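Local coordinates for 5' nucleotidase family protein (Staphylococcus aureus subsp. aureus, PDB 4Q7F) that belongs to the 5'-nucleotidase family, pairing a calcineurin-like phosphoesterase domain that carries manganese and magnesium with a C-terminal domain that shares in the ligand pocket, at residues E409-K414 and F432-Y437; S421-E426 and R448-R453; N476-G481 and D486-A491. All coordinates share one frame; numbering follows the deposited sequence.

Contact 1: residues E409-K414 and F432-Y437. With 3D1 ((2R,3S,5R)-5-(6-amino-9H-purin-9-yl)-tetrahydro-2-(hydroxymethyl)furan-3-ol), chain D.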
loop_
_atom_site.group_PDB
_atom_site.type_symbol
_atom_site.label_atom_id
_atom_site.label_comp_id
_atom_site.label_asym_id
_atom_site.label_seq_id
_atom_site.Cartn_x
_atom_site.Cartn_y
_atom_site.Cartn_z
ATOM N N GLU A 409 18.001 11.233 -0.883
ATOM C CA GLU A 409 17.327 11.615 -2.137
ATOM C C GLU A 409 15.938 12.197 -1.867
ATOM O O GLU A 409 15.349 12.837 -2.730
ATOM C CB GLU A 409 17.161 10.416 -3.071
ATOM C CG GLU A 409 18.465 9.853 -3.596
ATOM C CD GLU A 409 18.264 8.610 -4.427
ATOM O OE1 GLU A 409 17.090 8.328 -4.833
ATOM O OE2 GLU A 409 19.260 7.898 -4.663
ATOM N N TYR A 410 15.425 11.934 -0.666
ATOM C CA TYR A 410 14.135 12.445 -0.207
ATOM C C TYR A 410 14.093 13.961 -0.172
ATOM O O TYR A 410 13.042 14.536 -0.271
ATOM C CB TYR A 410 13.874 11.939 1.219
ATOM C CG TYR A 410 12.608 12.431 1.848
ATOM C CD1 TYR A 410 11.374 11.947 1.427
ATOM C CD2 TYR A 410 12.629 13.343 2.891
ATOM C CE1 TYR A 410 10.205 12.364 2.016
ATOM C CE2 TYR A 410 11.455 13.771 3.475
ATOM C CZ TYR A 410 10.251 13.281 3.029
ATOM O OH TYR A 410 9.095 13.706 3.625
ATOM N N PHE A 411 15.245 14.606 -0.017
ATOM C CA PHE A 411 15.298 16.043 0.085
ATOM C C PHE A 411 15.699 16.742 -1.208
ATOM O O PHE A 411 16.322 16.159 -2.097
ATOM C CB PHE A 411 16.309 16.479 1.166
ATOM C CG PHE A 411 15.995 15.972 2.547
ATOM C CD1 PHE A 411 14.999 16.553 3.304
ATOM C CD2 PHE A 411 16.729 14.940 3.098
ATOM C CE1 PHE A 411 14.712 16.090 4.577
ATOM C CE2 PHE A 411 16.449 14.470 4.365
ATOM C CZ PHE A 411 15.442 15.042 5.107
ATOM N N ASP A 412 15.295 18.009 -1.292
ATOM C CA ASP A 412 15.671 18.889 -2.378
ATOM C C ASP A 412 15.719 20.283 -1.764
ATOM O O ASP A 412 15.429 20.449 -0.588
ATOM C CB ASP A 412 14.688 18.824 -3.544
ATOM C CG ASP A 412 15.176 19.600 -4.756
ATOM O OD1 ASP A 412 16.399 19.926 -4.825
ATOM O OD2 ASP A 412 14.345 19.903 -5.637
ATOM N N VAL A 413 16.138 21.272 -2.533
ATOM C CA VAL A 413 16.191 22.637 -2.051
ATOM C C VAL A 413 15.215 23.488 -2.860
ATOM O O VAL A 413 15.249 23.480 -4.080
ATOM C CB VAL A 413 17.615 23.227 -2.182
ATOM C CG1 VAL A 413 17.632 24.714 -1.841
ATOM C CG2 VAL A 413 18.587 22.451 -1.304
ATOM N N LYS A 414 14.335 24.196 -2.159
ATOM C CA LYS A 414 13.377 25.123 -2.779
ATOM C C LYS A 414 13.646 26.450 -2.124
ATOM O O LYS A 414 13.519 26.585 -0.902
ATOM C CB LYS A 414 11.939 24.673 -2.551
ATOM C CG LYS A 414 11.614 23.356 -3.231
ATOM C CD LYS A 414 10.243 22.835 -2.808
ATOM C CE LYS A 414 10.051 21.380 -3.205
ATOM N NZ LYS A 414 8.815 20.806 -2.593
ATOM N N PHE A 432 7.253 7.308 3.215
ATOM C CA PHE A 432 7.631 6.057 3.832
ATOM C C PHE A 432 8.916 5.449 3.232
ATOM O O PHE A 432 9.387 4.425 3.703
ATOM C CB PHE A 432 6.478 5.054 3.769
ATOM C CG PHE A 432 5.844 4.915 2.405
ATOM C CD1 PHE A 432 6.528 4.327 1.351
ATOM C CD2 PHE A 432 4.522 5.323 2.195
ATOM C CE1 PHE A 432 5.940 4.188 0.103
ATOM C CE2 PHE A 432 3.919 5.172 0.949
ATOM C CZ PHE A 432 4.631 4.596 -0.100
ATOM N N ASN A 433 9.462 6.087 2.199
ATOM C CA ASN A 433 10.705 5.646 1.591
ATOM C C ASN A 433 11.900 6.436 2.092
ATOM O O ASN A 433 12.967 6.308 1.538
ATOM C CB ASN A 433 10.642 5.651 0.063
ATOM C CG ASN A 433 9.864 4.474 -0.486
ATOM O OD1 ASN A 433 9.600 3.497 0.223
ATOM N ND2 ASN A 433 9.490 4.556 -1.750
ATOM N N TYR A 434 11.691 7.271 3.112
ATOM C CA TYR A 434 12.770 7.992 3.768
ATOM C C TYR A 434 13.059 7.340 5.108
ATOM O O TYR A 434 12.164 7.186 5.927
ATOM C CB TYR A 434 12.401 9.453 4.010
ATOM C CG TYR A 434 13.458 10.196 4.832
ATOM C CD1 TYR A 434 14.703 10.475 4.307
ATOM C CD2 TYR A 434 13.178 10.636 6.119
ATOM C CE1 TYR A 434 15.650 11.139 5.053
ATOM C CE2 TYR A 434 14.107 11.323 6.867
ATOM C CZ TYR A 434 15.346 11.568 6.338
ATOM O OH TYR A 434 16.243 12.285 7.099
ATOM N N ASP A 435 14.314 7.017 5.369
ATOM C CA ASP A 435 14.656 6.367 6.644
ATOM C C ASP A 435 15.493 7.252 7.495
ATOM O O ASP A 435 16.337 8.039 6.988
ATOM C CB ASP A 435 15.391 5.033 6.433
ATOM C CG ASP A 435 14.484 3.909 5.953
ATOM O OD1 ASP A 435 13.274 3.937 6.235
ATOM O OD2 ASP A 435 15.001 2.939 5.333
ATOM N N ILE A 436 15.233 7.134 8.797
ATOM C CA ILE A 436 16.017 7.796 9.822
ATOM C C ILE A 436 16.858 6.701 10.477
ATOM O O ILE A 436 16.335 5.667 10.897
ATOM C CB ILE A 436 15.155 8.497 10.896
ATOM C CG1 ILE A 436 14.270 9.591 10.286
ATOM C CG2 ILE A 436 16.046 9.082 11.978
ATOM C CD1 ILE A 436 12.938 9.121 9.746
ATOM N N TYR A 437 18.167 6.933 10.579
ATOM C CA TYR A 437 19.084 5.927 11.100
ATOM C C TYR A 437 19.558 6.189 12.516
ATOM O O TYR A 437 19.726 7.326 12.937
ATOM C CB TYR A 437 20.327 5.826 10.188
ATOM C CG TYR A 437 19.999 5.454 8.760
ATOM C CD1 TYR A 437 19.508 6.400 7.870
ATOM C CD2 TYR A 437 20.234 4.158 8.285
ATOM C CE1 TYR A 437 19.207 6.067 6.556
ATOM C CE2 TYR A 437 19.921 3.812 6.983
ATOM C CZ TYR A 437 19.411 4.767 6.130
ATOM O OH TYR A 437 19.140 4.419 4.856
HETATM O "O5'" 3D1 D . 4.734 0.350 -3.706
HETATM C "C5'" 3D1 D . 4.967 0.047 -2.334
HETATM C "C4'" 3D1 D . 3.735 -0.583 -1.708
HETATM O "O4'" 3D1 D . 4.138 -1.092 -0.445
HETATM C "C1'" 3D1 D . 3.544 -0.365 0.635
HETATM N N9 3D1 D . 4.569 -0.131 1.689
HETATM C C4 3D1 D . 4.830 -1.036 2.622
HETATM N N3 3D1 D . 4.337 -2.266 2.891
HETATM C C2 3D1 D . 4.807 -2.975 3.935
HETATM N N1 3D1 D . 5.789 -2.515 4.756
HETATM C C6 3D1 D . 6.366 -1.303 4.594
HETATM N N6 3D1 D . 7.349 -0.883 5.437
HETATM C C5 3D1 D . 5.904 -0.475 3.459
HETATM N N7 3D1 D . 6.187 0.743 2.951
HETATM C C8 3D1 D . 5.386 0.941 1.873
HETATM C "C2'" 3D1 D . 2.900 0.872 0.025
HETATM C "C3'" 3D1 D . 2.596 0.375 -1.377
HETATM O "O3'" 3D1 D . 1.343 -0.340 -1.346
#

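Contact 2: residues S421-E426 and R448-R453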
loop_
_atom_site.group_PDB
_atom_site.type_symbol
_atom_site.label_atom_id
_atom_site.label_comp_id
_atom_site.label_asym_id
_atom_site.label_seq_id
_atom_site.Cartn_x
_atom_site.Cartn_y
_atom_site.Cartn_z
ATOM N N SER A 421 11.715 16.414 -2.085
ATOM C CA SER A 421 11.875 16.264 -3.511
ATOM C C SER A 421 10.571 15.898 -4.212
ATOM O O SER A 421 9.753 15.139 -3.677
ATOM C CB SER A 421 12.923 15.184 -3.790
ATOM O OG SER A 421 12.936 14.822 -5.150
ATOM N N ALA A 422 10.384 16.471 -5.404
ATOM C CA ALA A 422 9.241 16.182 -6.250
ATOM C C ALA A 422 9.118 14.679 -6.464
ATOM O O ALA A 422 8.017 14.130 -6.458
ATOM C CB ALA A 422 9.398 16.884 -7.593
ATOM N N ASP A 423 10.263 14.031 -6.660
ATOM C CA ASP A 423 10.347 12.571 -6.855
ATOM C C ASP A 423 9.613 11.761 -5.782
ATOM O O ASP A 423 9.153 10.668 -6.052
ATOM C CB ASP A 423 11.823 12.126 -6.862
ATOM C CG ASP A 423 12.574 12.620 -8.078
ATOM O OD1 ASP A 423 11.997 12.604 -9.180
ATOM O OD2 ASP A 423 13.748 13.013 -7.944
ATOM N N PHE A 424 9.532 12.307 -4.568
ATOM C CA PHE A 424 8.914 11.625 -3.433
ATOM C C PHE A 424 7.509 12.099 -3.110
ATOM O O PHE A 424 6.914 11.622 -2.147
ATOM C CB PHE A 424 9.815 11.784 -2.198
ATOM C CG PHE A 424 11.005 10.882 -2.203
ATOM C CD1 PHE A 424 12.060 11.096 -3.078
ATOM C CD2 PHE A 424 11.077 9.819 -1.318
ATOM C CE1 PHE A 424 13.164 10.269 -3.072
ATOM C CE2 PHE A 424 12.187 8.993 -1.292
ATOM C CZ PHE A 424 13.232 9.213 -2.177
ATOM N N LEU A 425 7.002 13.043 -3.906
ATOM C CA LEU A 425 5.656 13.598 -3.744
ATOM C C LEU A 425 4.730 13.306 -4.932
ATOM O O LEU A 425 3.540 13.143 -4.741
ATOM C CB LEU A 425 5.737 15.114 -3.562
ATOM C CG LEU A 425 6.498 15.627 -2.336
ATOM C CD1 LEU A 425 6.638 17.143 -2.401
ATOM C CD2 LEU A 425 5.783 15.195 -1.064
ATOM N N GLU A 426 5.283 13.266 -6.147
ATOM C CA GLU A 426 4.492 13.047 -7.364
ATOM C C GLU A 426 4.861 11.737 -8.063
ATOM O O GLU A 426 6.013 11.320 -8.022
ATOM C CB GLU A 426 4.691 14.199 -8.361
ATOM C CG GLU A 426 4.343 15.592 -7.840
ATOM C CD GLU A 426 2.885 15.773 -7.451
ATOM O OE1 GLU A 426 1.993 15.103 -8.030
ATOM O OE2 GLU A 426 2.623 16.623 -6.574
ATOM N N ARG A 448 24.181 19.060 -2.794
ATOM C CA ARG A 448 25.135 18.248 -3.573
ATOM C C ARG A 448 24.412 17.191 -4.394
ATOM O O ARG A 448 23.289 16.832 -4.059
ATOM C CB ARG A 448 26.153 17.628 -2.628
ATOM C CG ARG A 448 26.940 18.709 -1.879
ATOM C CD ARG A 448 27.867 18.134 -0.846
ATOM N NE ARG A 448 28.472 19.197 -0.056
ATOM C CZ ARG A 448 29.410 19.010 0.867
ATOM N NH1 ARG A 448 29.877 17.780 1.126
ATOM N NH2 ARG A 448 29.895 20.058 1.521
ATOM N N PRO A 449 25.051 16.673 -5.460
ATOM C CA PRO A 449 24.344 15.711 -6.293
ATOM C C PRO A 449 23.930 14.470 -5.533
ATOM O O PRO A 449 24.614 14.053 -4.591
ATOM C CB PRO A 449 25.361 15.369 -7.381
ATOM C CG PRO A 449 26.218 16.584 -7.473
ATOM C CD PRO A 449 26.338 17.071 -6.058
ATOM N N LYS A 450 22.798 13.904 -5.927
ATOM C CA LYS A 450 22.296 12.693 -5.307
ATOM C C LYS A 450 23.367 11.622 -5.388
ATOM O O LYS A 450 24.081 11.536 -6.390
ATOM C CB LYS A 450 20.994 12.215 -6.001
ATOM C CG LYS A 450 19.848 13.185 -5.818
ATOM C CD LYS A 450 18.519 12.655 -6.389
ATOM C CE LYS A 450 17.365 13.606 -6.075
ATOM N NZ LYS A 450 16.038 13.082 -6.543
ATOM N N GLY A 451 23.491 10.822 -4.329
ATOM C CA GLY A 451 24.512 9.795 -4.286
ATOM C C GLY A 451 25.845 10.278 -3.665
ATOM O O GLY A 451 26.735 9.467 -3.403
ATOM N N GLN A 452 26.018 11.582 -3.452
ATOM C CA GLN A 452 27.230 12.060 -2.793
ATOM C C GLN A 452 26.946 13.165 -1.782
ATOM O O GLN A 452 27.764 14.051 -1.542
ATOM C CB GLN A 452 28.286 12.476 -3.806
ATOM C CG GLN A 452 27.929 13.639 -4.687
ATOM C CD GLN A 452 28.945 13.817 -5.783
ATOM O OE1 GLN A 452 29.830 14.671 -5.699
ATOM N NE2 GLN A 452 28.878 12.957 -6.783
ATOM N N ARG A 453 25.815 13.017 -1.119
ATOM C CA ARG A 453 25.320 13.971 -0.150
ATOM C C ARG A 453 25.624 13.615 1.288
ATOM O O ARG A 453 25.397 14.448 2.158
ATOM C CB ARG A 453 23.768 14.050 -0.251
ATOM C CG ARG A 453 23.220 14.594 -1.562
ATOM C CD ARG A 453 21.688 14.610 -1.582
ATOM N NE ARG A 453 21.173 15.428 -2.690
ATOM C CZ ARG A 453 19.885 15.585 -2.987
ATOM N NH1 ARG A 453 18.955 15.008 -2.262
ATOM N NH2 ARG A 453 19.535 16.363 -3.995
#

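Contact 3: residues N476-G481 and D486-A491. With 3D1 ((2R,3S,5R)-5-(6-amino-9H-purin-9-yl)-tetrahydro-2-(hydroxymethyl)furan-3-ol), chain D.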
loop_
_atom_site.group_PDB
_atom_site.type_symbol
_atom_site.label_atom_id
_atom_site.label_comp_id
_atom_site.label_asym_id
_atom_site.label_seq_id
_atom_site.Cartn_x
_atom_site.Cartn_y
_atom_site.Cartn_z
ATOM N N ASN A 476 11.421 -5.987 7.141
ATOM C CA ASN A 476 11.426 -6.991 6.070
ATOM C C ASN A 476 11.190 -6.402 4.685
ATOM O O ASN A 476 11.682 -6.946 3.680
ATOM C CB ASN A 476 10.423 -8.099 6.325
ATOM C CG ASN A 476 9.007 -7.631 6.226
ATOM O OD1 ASN A 476 8.525 -6.901 7.084
ATOM N ND2 ASN A 476 8.321 -8.064 5.189
ATOM N N TYR A 477 10.463 -5.290 4.646
ATOM C CA TYR A 477 10.169 -4.581 3.389
ATOM C C TYR A 477 11.489 -4.112 2.818
ATOM O O TYR A 477 11.817 -4.387 1.664
ATOM C CB TYR A 477 9.247 -3.379 3.678
ATOM C CG TYR A 477 8.773 -2.586 2.492
ATOM C CD1 TYR A 477 7.674 -3.013 1.749
ATOM C CD2 TYR A 477 9.371 -1.380 2.155
ATOM C CE1 TYR A 477 7.214 -2.290 0.673
ATOM C CE2 TYR A 477 8.915 -0.628 1.079
ATOM C CZ TYR A 477 7.827 -1.093 0.346
ATOM O OH TYR A 477 7.346 -0.366 -0.705
ATOM N N ARG A 478 12.250 -3.392 3.636
ATOM C CA ARG A 478 13.568 -2.942 3.209
ATOM C C ARG A 478 14.515 -4.095 2.838
ATOM O O ARG A 478 15.248 -3.980 1.863
ATOM C CB ARG A 478 14.214 -2.105 4.290
ATOM C CG ARG A 478 13.618 -0.740 4.427
ATOM C CD ARG A 478 14.060 0.198 3.316
ATOM N NE ARG A 478 13.536 1.520 3.618
ATOM C CZ ARG A 478 12.393 2.028 3.170
ATOM N NH1 ARG A 478 11.604 1.371 2.310
ATOM N NH2 ARG A 478 12.040 3.225 3.589
ATOM N N ALA A 479 14.502 -5.185 3.618
ATOM C CA ALA A 479 15.371 -6.337 3.397
ATOM C C ALA A 479 15.309 -6.924 1.988
ATOM O O ALA A 479 16.335 -7.401 1.477
ATOM C CB ALA A 479 15.120 -7.424 4.446
ATOM N N VAL A 480 14.136 -6.899 1.356
ATOM C CA VAL A 480 14.008 -7.387 -0.015
ATOM C C VAL A 480 14.053 -6.255 -1.064
ATOM O O VAL A 480 13.730 -6.466 -2.227
ATOM C CB VAL A 480 12.737 -8.247 -0.204
ATOM C CG1 VAL A 480 12.858 -9.522 0.639
ATOM C CG2 VAL A 480 11.502 -7.469 0.164
ATOM N N GLY A 481 14.455 -5.067 -0.646
ATOM C CA GLY A 481 14.640 -3.918 -1.561
ATOM C C GLY A 481 13.529 -2.878 -1.690
ATOM O O GLY A 481 13.615 -1.978 -2.534
ATOM N N ASP A 486 17.836 -1.370 -2.954
ATOM C CA ASP A 486 18.370 -2.572 -3.586
ATOM C C ASP A 486 19.699 -3.084 -3.007
ATOM O O ASP A 486 19.984 -4.260 -3.106
ATOM C CB ASP A 486 18.426 -2.330 -5.092
ATOM C CG ASP A 486 17.023 -2.112 -5.674
ATOM O OD1 ASP A 486 16.248 -3.092 -5.739
ATOM O OD2 ASP A 486 16.671 -0.953 -6.009
HETATM N N MSE A 487 20.458 -2.221 -2.344
HETATM C CA MSE A 487 21.726 -2.628 -1.750
HETATM C C MSE A 487 21.527 -3.646 -0.640
HETATM O O MSE A 487 22.462 -4.344 -0.294
HETATM C CB MSE A 487 22.527 -1.400 -1.288
HETATM C CG MSE A 487 22.068 -0.695 0.002
HETATM SE SE MSE A 487 20.254 0.121 -0.005
HETATM C CE MSE A 487 20.556 1.443 -1.427
ATOM N N TYR A 488 20.328 -3.764 -0.072
ATOM C CA TYR A 488 20.131 -4.759 0.986
ATOM C C TYR A 488 19.838 -6.165 0.476
ATOM O O TYR A 488 19.939 -7.125 1.237
ATOM C CB TYR A 488 18.990 -4.392 1.913
ATOM C CG TYR A 488 19.157 -3.128 2.692
ATOM C CD1 TYR A 488 20.305 -2.914 3.458
ATOM C CD2 TYR A 488 18.146 -2.173 2.741
ATOM C CE1 TYR A 488 20.451 -1.773 4.213
ATOM C CE2 TYR A 488 18.284 -1.025 3.500
ATOM C CZ TYR A 488 19.450 -0.839 4.237
ATOM O OH TYR A 488 19.648 0.276 4.989
ATOM N N ILE A 489 19.473 -6.293 -0.793
ATOM C CA ILE A 489 19.075 -7.597 -1.342
ATOM C C ILE A 489 20.193 -8.616 -1.239
ATOM O O ILE A 489 21.358 -8.350 -1.611
ATOM C CB ILE A 489 18.557 -7.467 -2.799
ATOM C CG1 ILE A 489 17.258 -6.645 -2.812
ATOM C CG2 ILE A 489 18.312 -8.842 -3.411
ATOM C CD1 ILE A 489 16.769 -6.252 -4.197
ATOM N N ASP A 490 19.849 -9.785 -0.709
ATOM C CA ASP A 490 20.846 -10.853 -0.543
ATOM C C ASP A 490 22.012 -10.516 0.418
ATOM O O ASP A 490 23.031 -11.180 0.354
ATOM C CB ASP A 490 21.437 -11.269 -1.910
ATOM C CG ASP A 490 20.412 -11.928 -2.833
ATOM O OD1 ASP A 490 19.323 -12.332 -2.367
ATOM O OD2 ASP A 490 20.721 -12.073 -4.035
ATOM N N ALA A 491 21.898 -9.488 1.267
ATOM C CA ALA A 491 22.958 -9.213 2.246
ATOM C C ALA A 491 22.832 -10.363 3.260
ATOM O O ALA A 491 21.716 -10.809 3.550
ATOM C CB ALA A 491 22.768 -7.865 2.930
HETATM O "O5'" 3D1 D . 4.734 0.350 -3.706
HETATM C "C5'" 3D1 D . 4.967 0.047 -2.334
HETATM C "C4'" 3D1 D . 3.735 -0.583 -1.708
HETATM O "O4'" 3D1 D . 4.138 -1.092 -0.445
HETATM C "C1'" 3D1 D . 3.544 -0.365 0.635
HETATM N N9 3D1 D . 4.569 -0.131 1.689
HETATM C C4 3D1 D . 4.830 -1.036 2.622
HETATM N N3 3D1 D . 4.337 -2.266 2.891
HETATM C C2 3D1 D . 4.807 -2.975 3.935
HETATM N N1 3D1 D . 5.789 -2.515 4.756
HETATM C C6 3D1 D . 6.366 -1.303 4.594
HETATM N N6 3D1 D . 7.349 -0.883 5.437
HETATM C C5 3D1 D . 5.904 -0.475 3.459
HETATM N N7 3D1 D . 6.187 0.743 2.951
HETATM C C8 3D1 D . 5.386 0.941 1.873
HETATM C "C2'" 3D1 D . 2.900 0.872 0.025
HETATM C "C3'" 3D1 D . 2.596 0.375 -1.377
HETATM O "O3'" 3D1 D . 1.343 -0.340 -1.346
HETATM O O HOH W 1 16.969 -9.984 0.244
HETATM O O HOH W 2 13.865 -3.322 -5.092
#

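Contact 1: residues E409-K414 and F432-Y437
The phenol oxygen of Tyr-434 is held by a hydrogen bond to the backbone O of Arg-337 and lies in the plane of the Phe-411 ring at its edge, with Phe-411 CZ 3.5 Å from Tyr-434 OH. The same edge of Phe-411 is directed at the Tyr-434 face in an offset edge-to-face pair, the planes 78° apart; its tightest carbon approach is Phe-411 CE2 to Tyr-434 CE1, 3.5 Å. Tyr-410 meets Tyr-434 in another way. Its ring forms an offset stack, planes at 24° and centroids 4.8 Å apart, so that Tyr-410 CD2 lies over the rim of the Tyr-434 face. In return Tyr-434 CB sits over the Tyr-410 face in a CH-pi contact, 3.9 Å from that ring's centroid. Tyr-410 CB also comes within 3.5 Å of Tyr-434 CD1. Both tyrosines carry CG opposite the backbone N (chi1 178° for Tyr-410), which directs each ring across to the other segment. The hydroxyl of Tyr-410 is tied to His-431 ND1, so the phenol ends of both stacked tyrosines have partners beyond the pair. No hydrogen bond joins the two segments directly. Two residues before Tyr-434, Phe-432 starts away from 409-414 and places one ring face against the bound 3D1, with Phe-432 CD1 3.6 Å from 3D1 C8. This is a buried aromatic cluster of the 5'-nucleotidase C-terminal domain, two residues along the chain from Phe-432 of the ligand pocket.

Contact 2: residues S421-E426 and R448-R453
Ser-421 and Lys-450 mark the nearest backbone approach, their CA atoms 11.2 Å apart, so the 3-10 turn at 422-424 and the type II beta turn from Pro-449 to Gln-452 are bridged by side chains and not by main chain. Lys-450 and Gly-451 are the two central residues of that beta turn. Gly-451 takes the positive phi (90°) expected at the third position, and Gln-452 N closes the turn on Pro-449 O at 3.1 Å. From this corner Lys-450 reaches out almost fully extended beyond CG, its NZ 6.4 Å from its own CA. The ammonium end meets Asp-423, which comes from the opposite direction, in a salt bridge of 2.7 Å between Lys-450 NZ and Asp-423 OD2. Both residues are exposed, so solvent probably screens the pair. Ser-421 OG lies 3.8 Å from Lys-450 NZ, too far for a bond, and accepts a weak one from Asp-423 N within its own segment. In the same turn Ala-422 O accepts from both Leu-425 N and Glu-426 N. Behind the turn, Phe-424 packs edge-to-face with Tyr-410. At the other end, the root of the lysine chain rests on a flat support: Lys-450 CG stands over the centre of the Arg-453 guanidinium, 3.6 Å above its plane. That group is held by more than one bond: its NH1 binds the backbone O atoms of Ala-408 and Phe-411. Another bond lies in the guanidinium plane, where Arg-453 NE gives a nearly straight bond (170°) of 2.9 Å to Arg-448 O.

Contact 3: residues N476-G481 and D486-A491
Tyr-488 turns the edge of its ring to the end of helix 476-479, bringing CD2 to 3.5 Å from Arg-478 O, which lies near the ring plane. With CG opposite its own carbonyl carbon (chi1 -63°), the CD2 edge faces the helix end, and Tyr-488 CD2 is 4.2 Å from Arg-478 CB. The selenium of the selenomethionine Met-487 stands over the centre of one face of this ring. Ile-489 approaches the next peptides with its longer branch: CG1 and CD1 both lie 3.6 Å from Val-480 O, and CG1 also faces Gly-481 N. What these side chains pack against is a Schellman motif that ends the helix, with Gly-481, at a phi of 98°, as its C-prime residue. Gly-481 N bonds to Arg-478 O at 2.8 Å, so the carbonyl beside the Tyr-488 edge is already engaged, while Gly-482 N returns to Tyr-477 O. Direct hydrogen bonds between the segments are absent, and water takes their place. One molecule donates to Ala-479 O at 2.9 Å and accepts from Asp-490 N; a second joins Gly-481 O to Asp-486 OD1. The guanidinium of Arg-478 reaches to segment 432-437, with NE in a salt bridge to Asp-435 OD2 and NH2 bonded to Phe-432 O. Tyr-477 leaves the helix toward the pocket with CG opposite its backbone N. One face of its ring is laid against the purine of 3D1, whose C5 sits over the ring centre with Tyr-477 CD1 3.5 Å from it.

In the fold
Following the chain, helix 397-408 leads into 409-414, which holds the first strand (411-414) of a two-stranded hairpin. Contact 1 closes the loop of 17 residues that runs from there to 432-437, where the outer strand 435-438 of the five-stranded sheet begins. Contact 2 crosses it: segment 421-426 lies within that loop, whereas 448-453 comes later, in the turn between strands 441-445 and 454-459 of the four-stranded sheet. The hairpin region is thereby tied to both sheets. Contact 3 follows in series, closing a four-residue loop between helix 476-479 and the approach to strand 493-497. Contacts 1 and 3 both reach 3D1; contacts 2 and 3 do not touch, their nearest atoms being about 8 Å apart.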